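Local coordinates for protein lovastatin nonaketide synthase, polyketide synthase component (PDB 7CPX) that builds the polyketide chain of the lovastatin precursor dihydromonacolin L from malonyl-CoA, using S-adenosylmethionine and NADPH, together with its partner LovC, at residues L2369-A2380 with A2397-I2405; F2351-D2359 with A2411-F2419. The protein carries 2 engineered substitutions. One frame throughout, in Å; residues are numbered along the deposited sequence.

Contact 1 of 2, residues L2369-A2380 with A2397-I2405; sequences LFAEAVVAGRRA and ADLELTTGI
No ring or guanidinium enters where Leu2401 meets Glu2372 and Ala2373. The Phe2370 ring leaves the far side of the helix and meets Phe2288 edge-to-face, while the Arg2378 guanidinium has Val2374 CG1 on one face, 3.3 Å above its plane and offset toward the rim. The contact itself is mainly aliphatic. Leu2401 crosses Glu2372 at about a right angle, its CD2 lying 3.4 Å from Glu2372 CB, and CD1 rests 4.0 Å from Ala2373 CB. The Glu2372 chain bends at its second torsion and carries the carboxylate off to a salt bridge with Arg1819. In this Rossmann-type ketoreductase sheet, helix 2363-2385 is the long helix in the crossover connection from strand 2329-2333 to its parallel neighbour 2400-2402, the edge strand; over 2369-2380 its axis lies at 151° to that strand, nearly antiparallel. Small residues let the two backbones approach: Ala2376 CB lies 3.6 Å from Asp2398 O, and further along Ala2380 CB meets Leu2399 CD2 at 3.5 Å. Toward the other end Leu2369, with CG swung opposite its own amide N (chi1 163°), slides past Leu2401 and reaches Thr2403 tip to tip, CD2 standing 3.7 Å from Thr2403 CB.

Contact 2 of 2, residues F2351-D2359 with A2411-F2419; sequences FNAIRFMFD and ALKDRITFF
Phe2356 projects its ring across the side chain of Arg2415 at about a right angle, and its CE2 sits 3.2 Å above the centre of the guanidinium. The two planes are 50° apart, so this is a tilted approach and not a flat stack; Arg2415 NH2 lies in the plane of the ring, at its edge. The aliphatic root of the arginine also takes part, with Arg2415 CB close to CE1 and CZ of the ring. Phe2356 adopts the crowded position between its backbone N and carbonyl carbon (chi1 43°), which carries the ring over to 2411-2419, where Leu2412 CD1 is 3.4 Å from Phe2356 CB and Ile2416 CG1 is 3.5 Å from Phe2356 CD1. A second cluster gathers round the type I turn from Ile2416 to Phe2419. Phe2418 turns an edge to the backbone of Met2357, whose O lies near the ring plane beside CZ, while Ile2416 CG2 covers one face 3.5 Å above the ring centre. Met2357 CB touches Phe2418 CE1 at 3.5 Å and also sits over the centre of the Phe2358 ring, 4.3 Å above its plane, joining the two aromatics. The bent end of the methionine brings CE within 3.4 Å of Thr2417 OG1, a hydroxyl hydrogen-bonded to Arg1749. Arg2355 takes no part in the meeting of the two segments: NE donates to Asn2352 OD1 at 3.1 Å, in the plane of that carbonyl, and the guanidinium makes a cation-pi contact with Tyr2337. The end of helix 2348-2353 and the chain after it thus meet the loop that follows strand 2400-2402; Met2357, Phe2358 and Phe2418 pack on Arg1749 of helix 1735-1750, and Phe2358 and Phe2418 also reach helix 2296-2299.

How the contacts relate
Both contacts belong to the ketoreductase region, with centres about 24 Å apart, and they show how one domain packs differently at different depths. Contact 1 is buried and joins regular elements, a helix and the edge strand of the parallel sheet, through alanines and branched aliphatics. Contact 2 is only partly buried and joins mostly irregular chain, and there aromatic rings, a methionine and a guanidinium make the packing. The two share no segment but adjoin: a probable backbone hydrogen bond, its modelled length doubtfully short, runs from Asp2359 N to Gly2404 O, and Ile2405 packs beside Asp2359. The loop leaving the edge strand in contact 1 therefore passes directly by the 2351-2359 side of contact 2.

Contact 1 of 2, residues L2369-A2380 with A2397-I2405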
loop_
_atom_site.group_PDB
_atom_site.type_symbol
_atom_site.label_atom_id
_atom_site.label_comp_id
_atom_site.label_asym_id
_atom_site.label_seq_id
_atom_site.Cartn_x
_atom_site.Cartn_y
_atom_site.Cartn_z
ATOM N N LEU A 2369 46.988 5.310 -23.475
ATOM C CA LEU A 2369 48.262 5.965 -23.753
ATOM C C LEU A 2369 48.951 5.334 -24.955
ATOM O O LEU A 2369 49.462 6.041 -25.833
ATOM C CB LEU A 2369 49.154 5.891 -22.512
ATOM C CG LEU A 2369 50.652 6.154 -22.665
ATOM C CD1 LEU A 2369 50.923 7.518 -23.268
ATOM C CD2 LEU A 2369 51.326 6.030 -21.311
ATOM N N PHE A 2370 48.966 4.003 -25.019
ATOM C CA PHE A 2370 49.554 3.324 -26.167
ATOM C C PHE A 2370 48.784 3.642 -27.441
ATOM O O PHE A 2370 49.379 3.820 -28.511
ATOM C CB PHE A 2370 49.583 1.816 -25.924
ATOM C CG PHE A 2370 50.089 1.026 -27.092
ATOM C CD1 PHE A 2370 49.229 0.614 -28.090
ATOM C CD2 PHE A 2370 51.427 0.696 -27.191
ATOM C CE1 PHE A 2370 49.690 -0.107 -29.166
ATOM C CE2 PHE A 2370 51.896 -0.028 -28.263
ATOM C CZ PHE A 2370 51.028 -0.431 -29.253
ATOM N N ALA A 2371 47.457 3.703 -27.348
ATOM C CA ALA A 2371 46.640 4.035 -28.506
ATOM C C ALA A 2371 46.980 5.421 -29.023
ATOM O O ALA A 2371 47.132 5.632 -30.231
ATOM C CB ALA A 2371 45.162 3.965 -28.133
ATOM N N GLU A 2372 47.097 6.384 -28.113
ATOM C CA GLU A 2372 47.424 7.740 -28.523
ATOM C C GLU A 2372 48.838 7.821 -29.073
ATOM O O GLU A 2372 49.103 8.629 -29.963
ATOM C CB GLU A 2372 47.255 8.703 -27.354
ATOM C CG GLU A 2372 47.278 10.161 -27.770
ATOM C CD GLU A 2372 45.905 10.699 -28.129
ATOM O OE1 GLU A 2372 44.896 10.133 -27.660
ATOM O OE2 GLU A 2372 45.836 11.693 -28.883
ATOM N N ALA A 2373 49.755 6.995 -28.568
ATOM C CA ALA A 2373 51.097 6.957 -29.142
ATOM C C ALA A 2373 51.073 6.410 -30.563
ATOM O O ALA A 2373 51.769 6.923 -31.447
ATOM C CB ALA A 2373 52.021 6.117 -28.266
ATOM N N VAL A 2374 50.281 5.365 -30.799
ATOM C CA VAL A 2374 50.131 4.837 -32.152
ATOM C C VAL A 2374 49.549 5.905 -33.065
ATOM O O VAL A 2374 50.008 6.107 -34.198
ATOM C CB VAL A 2374 49.252 3.573 -32.138
ATOM C CG1 VAL A 2374 48.910 3.152 -33.554
ATOM C CG2 VAL A 2374 49.953 2.452 -31.407
ATOM N N VAL A 2375 48.520 6.601 -32.582
ATOM C CA VAL A 2375 47.894 7.655 -33.371
ATOM C C VAL A 2375 48.892 8.766 -33.650
ATOM O O VAL A 2375 48.911 9.340 -34.742
ATOM C CB VAL A 2375 46.644 8.184 -32.649
ATOM C CG1 VAL A 2375 46.136 9.443 -33.325
ATOM C CG2 VAL A 2375 45.570 7.119 -32.631
ATOM N N ALA A 2376 49.730 9.095 -32.668
ATOM C CA ALA A 2376 50.742 10.123 -32.863
ATOM C C ALA A 2376 51.756 9.698 -33.913
ATOM O O ALA A 2376 52.177 10.509 -34.739
ATOM C CB ALA A 2376 51.441 10.430 -31.541
ATOM N N GLY A 2377 52.163 8.429 -33.894
ATOM C CA GLY A 2377 53.085 7.949 -34.911
ATOM C C GLY A 2377 52.487 8.016 -36.303
ATOM O O GLY A 2377 53.126 8.482 -37.252
ATOM N N ARG A 2378 51.241 7.555 -36.444
ATOM C CA ARG A 2378 50.583 7.612 -37.745
ATOM C C ARG A 2378 50.397 9.055 -38.202
ATOM O O ARG A 2378 50.600 9.374 -39.380
ATOM C CB ARG A 2378 49.236 6.886 -37.692
ATOM C CG ARG A 2378 49.322 5.391 -37.983
ATOM C CD ARG A 2378 48.922 4.557 -36.779
ATOM N NE ARG A 2378 47.495 4.657 -36.486
ATOM C CZ ARG A 2378 46.650 3.635 -36.451
ATOM N NH1 ARG A 2378 47.053 2.390 -36.644
ATOM N NH2 ARG A 2378 45.363 3.867 -36.208
ATOM N N ARG A 2379 50.015 9.943 -37.283
ATOM C CA ARG A 2379 49.841 11.348 -37.625
ATOM C C ARG A 2379 51.164 11.982 -38.024
ATOM O O ARG A 2379 51.208 12.811 -38.935
ATOM C CB ARG A 2379 49.217 12.100 -36.448
ATOM C CG ARG A 2379 49.042 13.590 -36.693
ATOM C CD ARG A 2379 48.311 14.279 -35.548
ATOM N NE ARG A 2379 46.935 13.812 -35.406
ATOM C CZ ARG A 2379 46.465 13.116 -34.379
ATOM N NH1 ARG A 2379 47.231 12.787 -33.350
ATOM N NH2 ARG A 2379 45.188 12.744 -34.379
ATOM N N ALA A 2380 52.252 11.620 -37.342
ATOM C CA ALA A 2380 53.563 12.132 -37.716
ATOM C C ALA A 2380 53.952 11.661 -39.106
ATOM O O ALA A 2380 54.487 12.435 -39.905
ATOM C CB ALA A 2380 54.609 11.696 -36.691
ATOM N N ALA A 2397 57.584 16.734 -29.987
ATOM C CA ALA A 2397 56.952 16.622 -28.677
ATOM C C ALA A 2397 55.757 15.681 -28.727
ATOM O O ALA A 2397 55.511 14.925 -27.780
ATOM C CB ALA A 2397 56.526 18.000 -28.178
ATOM N N ASP A 2398 55.003 15.712 -29.828
ATOM C CA ASP A 2398 53.839 14.846 -29.962
ATOM C C ASP A 2398 54.216 13.372 -29.950
ATOM O O ASP A 2398 53.427 12.545 -29.483
ATOM C CB ASP A 2398 53.087 15.176 -31.253
ATOM C CG ASP A 2398 53.971 15.090 -32.480
ATOM O OD1 ASP A 2398 55.176 14.797 -32.327
ATOM O OD2 ASP A 2398 53.462 15.316 -33.598
ATOM N N LEU A 2399 55.402 13.024 -30.456
ATOM C CA LEU A 2399 55.809 11.624 -30.471
ATOM C C LEU A 2399 55.924 11.068 -29.060
ATOM O O LEU A 2399 55.429 9.972 -28.776
ATOM C CB LEU A 2399 57.140 11.472 -31.205
ATOM C CG LEU A 2399 57.220 12.076 -32.605
ATOM C CD1 LEU A 2399 58.536 11.694 -33.254
ATOM C CD2 LEU A 2399 56.048 11.627 -33.458
ATOM N N GLU A 2400 56.568 11.809 -28.162
ATOM C CA GLU A 2400 56.776 11.358 -26.788
ATOM C C GLU A 2400 55.562 11.763 -25.967
ATOM O O GLU A 2400 55.375 12.939 -25.647
ATOM C CB GLU A 2400 58.056 11.948 -26.208
ATOM C CG GLU A 2400 59.299 11.676 -27.032
ATOM C CD GLU A 2400 60.575 11.991 -26.276
ATOM O OE1 GLU A 2400 60.498 12.237 -25.054
ATOM O OE2 GLU A 2400 61.655 11.992 -26.901
ATOM N N LEU A 2401 54.732 10.785 -25.623
ATOM C CA LEU A 2401 53.574 11.020 -24.767
ATOM C C LEU A 2401 54.033 10.906 -23.323
ATOM O O LEU A 2401 54.169 9.804 -22.784
ATOM C CB LEU A 2401 52.459 10.031 -25.080
ATOM C CG LEU A 2401 51.709 10.264 -26.393
ATOM C CD1 LEU A 2401 52.612 10.033 -27.592
ATOM C CD2 LEU A 2401 50.490 9.370 -26.470
ATOM N N THR A 2402 54.310 12.049 -22.704
ATOM C CA THR A 2402 54.686 12.064 -21.298
ATOM C C THR A 2402 53.474 11.723 -20.443
ATOM O O THR A 2402 52.389 12.278 -20.637
ATOM C CB THR A 2402 55.244 13.432 -20.915
ATOM O OG1 THR A 2402 56.362 13.745 -21.756
ATOM C CG2 THR A 2402 55.691 13.445 -19.463
ATOM N N THR A 2403 53.660 10.809 -19.497
ATOM C CA THR A 2403 52.546 10.303 -18.713
ATOM C C THR A 2403 53.040 9.899 -17.333
ATOM O O THR A 2403 54.227 9.633 -17.129
ATOM C CB THR A 2403 51.876 9.115 -19.414
ATOM O OG1 THR A 2403 51.598 9.458 -20.778
ATOM C CG2 THR A 2403 50.583 8.746 -18.724
ATOM N N GLY A 2404 52.112 9.860 -16.382
ATOM C CA GLY A 2404 52.407 9.379 -15.051
ATOM C C GLY A 2404 52.874 10.426 -14.068
ATOM O O GLY A 2404 53.300 10.064 -12.964
ATOM N N ILE A 2405 52.825 11.703 -14.426
ATOM C CA ILE A 2405 53.190 12.786 -13.516
ATOM C C ILE A 2405 51.904 13.330 -12.899
ATOM O O ILE A 2405 51.056 13.857 -13.635
ATOM C CB ILE A 2405 53.961 13.896 -14.238
ATOM C CG1 ILE A 2405 55.221 13.314 -14.877
ATOM C CG2 ILE A 2405 54.326 14.998 -13.258
ATOM C CD1 ILE A 2405 55.979 14.294 -15.720
#

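Contact 2 of 2, residues F2351-D2359 with A2411-F2419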
loop_
_atom_site.group_PDB
_atom_site.type_symbol
_atom_site.label_atom_id
_atom_site.label_comp_id
_atom_site.label_asym_id
_atom_site.label_seq_id
_atom_site.Cartn_x
_atom_site.Cartn_y
_atom_site.Cartn_z
ATOM N N PHE A 2351 55.127 2.311 -4.640
ATOM C CA PHE A 2351 54.871 3.418 -5.554
ATOM C C PHE A 2351 53.808 4.363 -5.008
ATOM O O PHE A 2351 53.878 5.573 -5.250
ATOM C CB PHE A 2351 54.461 2.885 -6.926
ATOM C CG PHE A 2351 55.625 2.502 -7.795
ATOM C CD1 PHE A 2351 56.262 3.452 -8.573
ATOM C CD2 PHE A 2351 56.083 1.197 -7.832
ATOM C CE1 PHE A 2351 57.332 3.110 -9.374
ATOM C CE2 PHE A 2351 57.155 0.847 -8.631
ATOM C CZ PHE A 2351 57.780 1.805 -9.404
ATOM N N ASN A 2352 52.822 3.838 -4.277
ATOM C CA ASN A 2352 51.848 4.708 -3.630
ATOM C C ASN A 2352 52.528 5.630 -2.629
ATOM O O ASN A 2352 52.162 6.804 -2.503
ATOM C CB ASN A 2352 50.770 3.872 -2.939
ATOM C CG ASN A 2352 49.825 3.213 -3.921
ATOM O OD1 ASN A 2352 49.475 3.794 -4.948
ATOM N ND2 ASN A 2352 49.403 1.993 -3.608
ATOM N N ALA A 2353 53.524 5.113 -1.907
ATOM C CA ALA A 2353 54.281 5.947 -0.983
ATOM C C ALA A 2353 54.961 7.110 -1.693
ATOM O O ALA A 2353 55.266 8.121 -1.049
ATOM C CB ALA A 2353 55.325 5.104 -0.250
ATOM N N ILE A 2354 55.204 6.990 -2.997
ATOM C CA ILE A 2354 55.816 8.058 -3.779
ATOM C C ILE A 2354 54.867 8.457 -4.900
ATOM O O ILE A 2354 55.304 8.851 -5.987
ATOM C CB ILE A 2354 57.182 7.628 -4.346
ATOM C CG1 ILE A 2354 57.028 6.392 -5.237
ATOM C CG2 ILE A 2354 58.157 7.347 -3.215
ATOM C CD1 ILE A 2354 58.301 5.989 -5.946
ATOM N N ARG A 2355 53.562 8.351 -4.646
ATOM C CA ARG A 2355 52.585 8.662 -5.685
ATOM C C ARG A 2355 52.738 10.098 -6.165
ATOM O O ARG A 2355 52.729 10.367 -7.371
ATOM C CB ARG A 2355 51.169 8.428 -5.163
ATOM C CG ARG A 2355 50.094 8.644 -6.212
ATOM C CD ARG A 2355 50.089 7.514 -7.219
ATOM N NE ARG A 2355 49.343 6.372 -6.708
ATOM C CZ ARG A 2355 48.085 6.095 -7.019
ATOM N NH1 ARG A 2355 47.411 6.823 -7.894
ATOM N NH2 ARG A 2355 47.488 5.062 -6.436
ATOM N N PHE A 2356 52.881 11.036 -5.227
ATOM C CA PHE A 2356 53.075 12.437 -5.583
ATOM C C PHE A 2356 54.205 12.626 -6.587
ATOM O O PHE A 2356 54.236 13.645 -7.286
ATOM C CB PHE A 2356 53.356 13.258 -4.321
ATOM C CG PHE A 2356 54.307 12.595 -3.367
ATOM C CD1 PHE A 2356 55.673 12.674 -3.563
ATOM C CD2 PHE A 2356 53.832 11.885 -2.277
ATOM C CE1 PHE A 2356 56.549 12.059 -2.691
ATOM C CE2 PHE A 2356 54.701 11.269 -1.402
ATOM C CZ PHE A 2356 56.062 11.355 -1.608
ATOM N N MET A 2357 55.130 11.671 -6.677
ATOM C CA MET A 2357 56.195 11.719 -7.670
ATOM C C MET A 2357 55.768 11.076 -8.985
ATOM O O MET A 2357 55.990 11.644 -10.058
ATOM C CB MET A 2357 57.447 11.022 -7.131
ATOM C CG MET A 2357 58.183 11.806 -6.060
ATOM S SD MET A 2357 59.454 10.832 -5.232
ATOM C CE MET A 2357 60.440 10.305 -6.630
ATOM N N PHE A 2358 55.153 9.896 -8.918
ATOM C CA PHE A 2358 54.749 9.146 -10.102
ATOM C C PHE A 2358 53.272 8.800 -9.979
ATOM O O PHE A 2358 52.875 8.075 -9.060
ATOM C CB PHE A 2358 55.595 7.883 -10.265
ATOM C CG PHE A 2358 57.068 8.152 -10.367
ATOM C CD1 PHE A 2358 57.543 9.219 -11.110
ATOM C CD2 PHE A 2358 57.978 7.344 -9.709
ATOM C CE1 PHE A 2358 58.897 9.470 -11.202
ATOM C CE2 PHE A 2358 59.334 7.590 -9.796
ATOM C CZ PHE A 2358 59.794 8.656 -10.543
ATOM N N ASP A 2359 52.467 9.315 -10.901
ATOM C CA ASP A 2359 51.040 9.045 -10.899
ATOM C C ASP A 2359 50.763 7.628 -11.389
ATOM O O ASP A 2359 51.560 7.018 -12.108
ATOM C CB ASP A 2359 50.305 10.055 -11.779
ATOM C CG ASP A 2359 48.803 10.012 -11.589
ATOM O OD1 ASP A 2359 48.322 9.149 -10.824
ATOM O OD2 ASP A 2359 48.103 10.845 -12.201
ATOM N N ALA A 2411 52.720 21.535 -1.379
ATOM C CA ALA A 2411 52.808 21.056 -0.004
ATOM C C ALA A 2411 53.718 19.841 0.105
ATOM O O ALA A 2411 54.340 19.622 1.150
ATOM C CB ALA A 2411 51.413 20.721 0.525
ATOM N N LEU A 2412 53.809 19.042 -0.959
ATOM C CA LEU A 2412 54.690 17.885 -1.006
ATOM C C LEU A 2412 55.993 18.187 -1.738
ATOM O O LEU A 2412 56.688 17.258 -2.164
ATOM C CB LEU A 2412 53.974 16.707 -1.667
ATOM C CG LEU A 2412 52.667 16.276 -0.998
ATOM C CD1 LEU A 2412 52.027 15.130 -1.758
ATOM C CD2 LEU A 2412 52.908 15.889 0.453
ATOM N N LYS A 2413 56.333 19.468 -1.893
ATOM C CA LYS A 2413 57.568 19.833 -2.577
ATOM C C LYS A 2413 58.779 19.173 -1.934
ATOM O O LYS A 2413 59.731 18.808 -2.634
ATOM C CB LYS A 2413 57.727 21.353 -2.578
ATOM C CG LYS A 2413 59.033 21.847 -3.175
ATOM C CD LYS A 2413 58.997 23.349 -3.408
ATOM C CE LYS A 2413 60.223 23.826 -4.171
ATOM N NZ LYS A 2413 61.485 23.576 -3.420
ATOM N N ASP A 2414 58.768 19.013 -0.610
ATOM C CA ASP A 2414 59.894 18.381 0.067
ATOM C C ASP A 2414 60.043 16.926 -0.359
ATOM O O ASP A 2414 61.146 16.475 -0.689
ATOM C CB ASP A 2414 59.713 18.480 1.582
ATOM C CG ASP A 2414 59.570 19.911 2.058
ATOM O OD1 ASP A 2414 59.620 20.829 1.213
ATOM O OD2 ASP A 2414 59.405 20.119 3.280
ATOM N N ARG A 2415 58.940 16.174 -0.361
ATOM C CA ARG A 2415 59.015 14.762 -0.718
ATOM C C ARG A 2415 59.331 14.582 -2.197
ATOM O O ARG A 2415 60.106 13.694 -2.568
ATOM C CB ARG A 2415 57.705 14.059 -0.366
ATOM C CG ARG A 2415 57.206 14.335 1.042
ATOM C CD ARG A 2415 56.025 13.445 1.394
ATOM N NE ARG A 2415 56.413 12.042 1.492
ATOM C CZ ARG A 2415 55.571 11.046 1.729
ATOM N NH1 ARG A 2415 54.275 11.256 1.889
ATOM N NH2 ARG A 2415 56.042 9.803 1.808
ATOM N N ILE A 2416 58.745 15.415 -3.053
ATOM C CA ILE A 2416 58.966 15.313 -4.492
ATOM C C ILE A 2416 60.416 15.691 -4.772
ATOM O O ILE A 2416 60.807 16.851 -4.623
ATOM C CB ILE A 2416 57.994 16.202 -5.275
ATOM C CG1 ILE A 2416 56.550 15.780 -4.993
ATOM C CG2 ILE A 2416 58.279 16.114 -6.766
ATOM C CD1 ILE A 2416 55.514 16.740 -5.531
ATOM N N THR A 2417 61.219 14.708 -5.183
ATOM C CA THR A 2417 62.640 14.935 -5.418
ATOM C C THR A 2417 62.911 15.745 -6.679
ATOM O O THR A 2417 64.052 16.176 -6.878
ATOM C CB THR A 2417 63.376 13.597 -5.511
ATOM O OG1 THR A 2417 62.806 12.804 -6.561
ATOM C CG2 THR A 2417 63.278 12.841 -4.195
ATOM N N PHE A 2418 61.906 15.960 -7.526
ATOM C CA PHE A 2418 62.082 16.690 -8.776
ATOM C C PHE A 2418 61.231 17.950 -8.844
ATOM O O PHE A 2418 61.134 18.559 -9.917
ATOM C CB PHE A 2418 61.765 15.783 -9.968
ATOM C CG PHE A 2418 60.403 15.155 -9.910
ATOM C CD1 PHE A 2418 60.178 14.014 -9.161
ATOM C CD2 PHE A 2418 59.351 15.701 -10.614
ATOM C CE1 PHE A 2418 58.926 13.438 -9.112
ATOM C CE2 PHE A 2418 58.095 15.133 -10.567
ATOM C CZ PHE A 2418 57.882 13.999 -9.816
ATOM N N PHE A 2419 60.621 18.366 -7.733
ATOM C CA PHE A 2419 59.783 19.559 -7.760
ATOM C C PHE A 2419 60.572 20.783 -8.202
ATOM O O PHE A 2419 60.020 21.680 -8.849
ATOM C CB PHE A 2419 59.164 19.799 -6.385
ATOM C CG PHE A 2419 57.960 20.697 -6.411
ATOM C CD1 PHE A 2419 58.105 22.072 -6.476
ATOM C CD2 PHE A 2419 56.684 20.164 -6.367
ATOM C CE1 PHE A 2419 56.999 22.898 -6.498
ATOM C CE2 PHE A 2419 55.574 20.985 -6.388
ATOM C CZ PHE A 2419 55.732 22.354 -6.455
#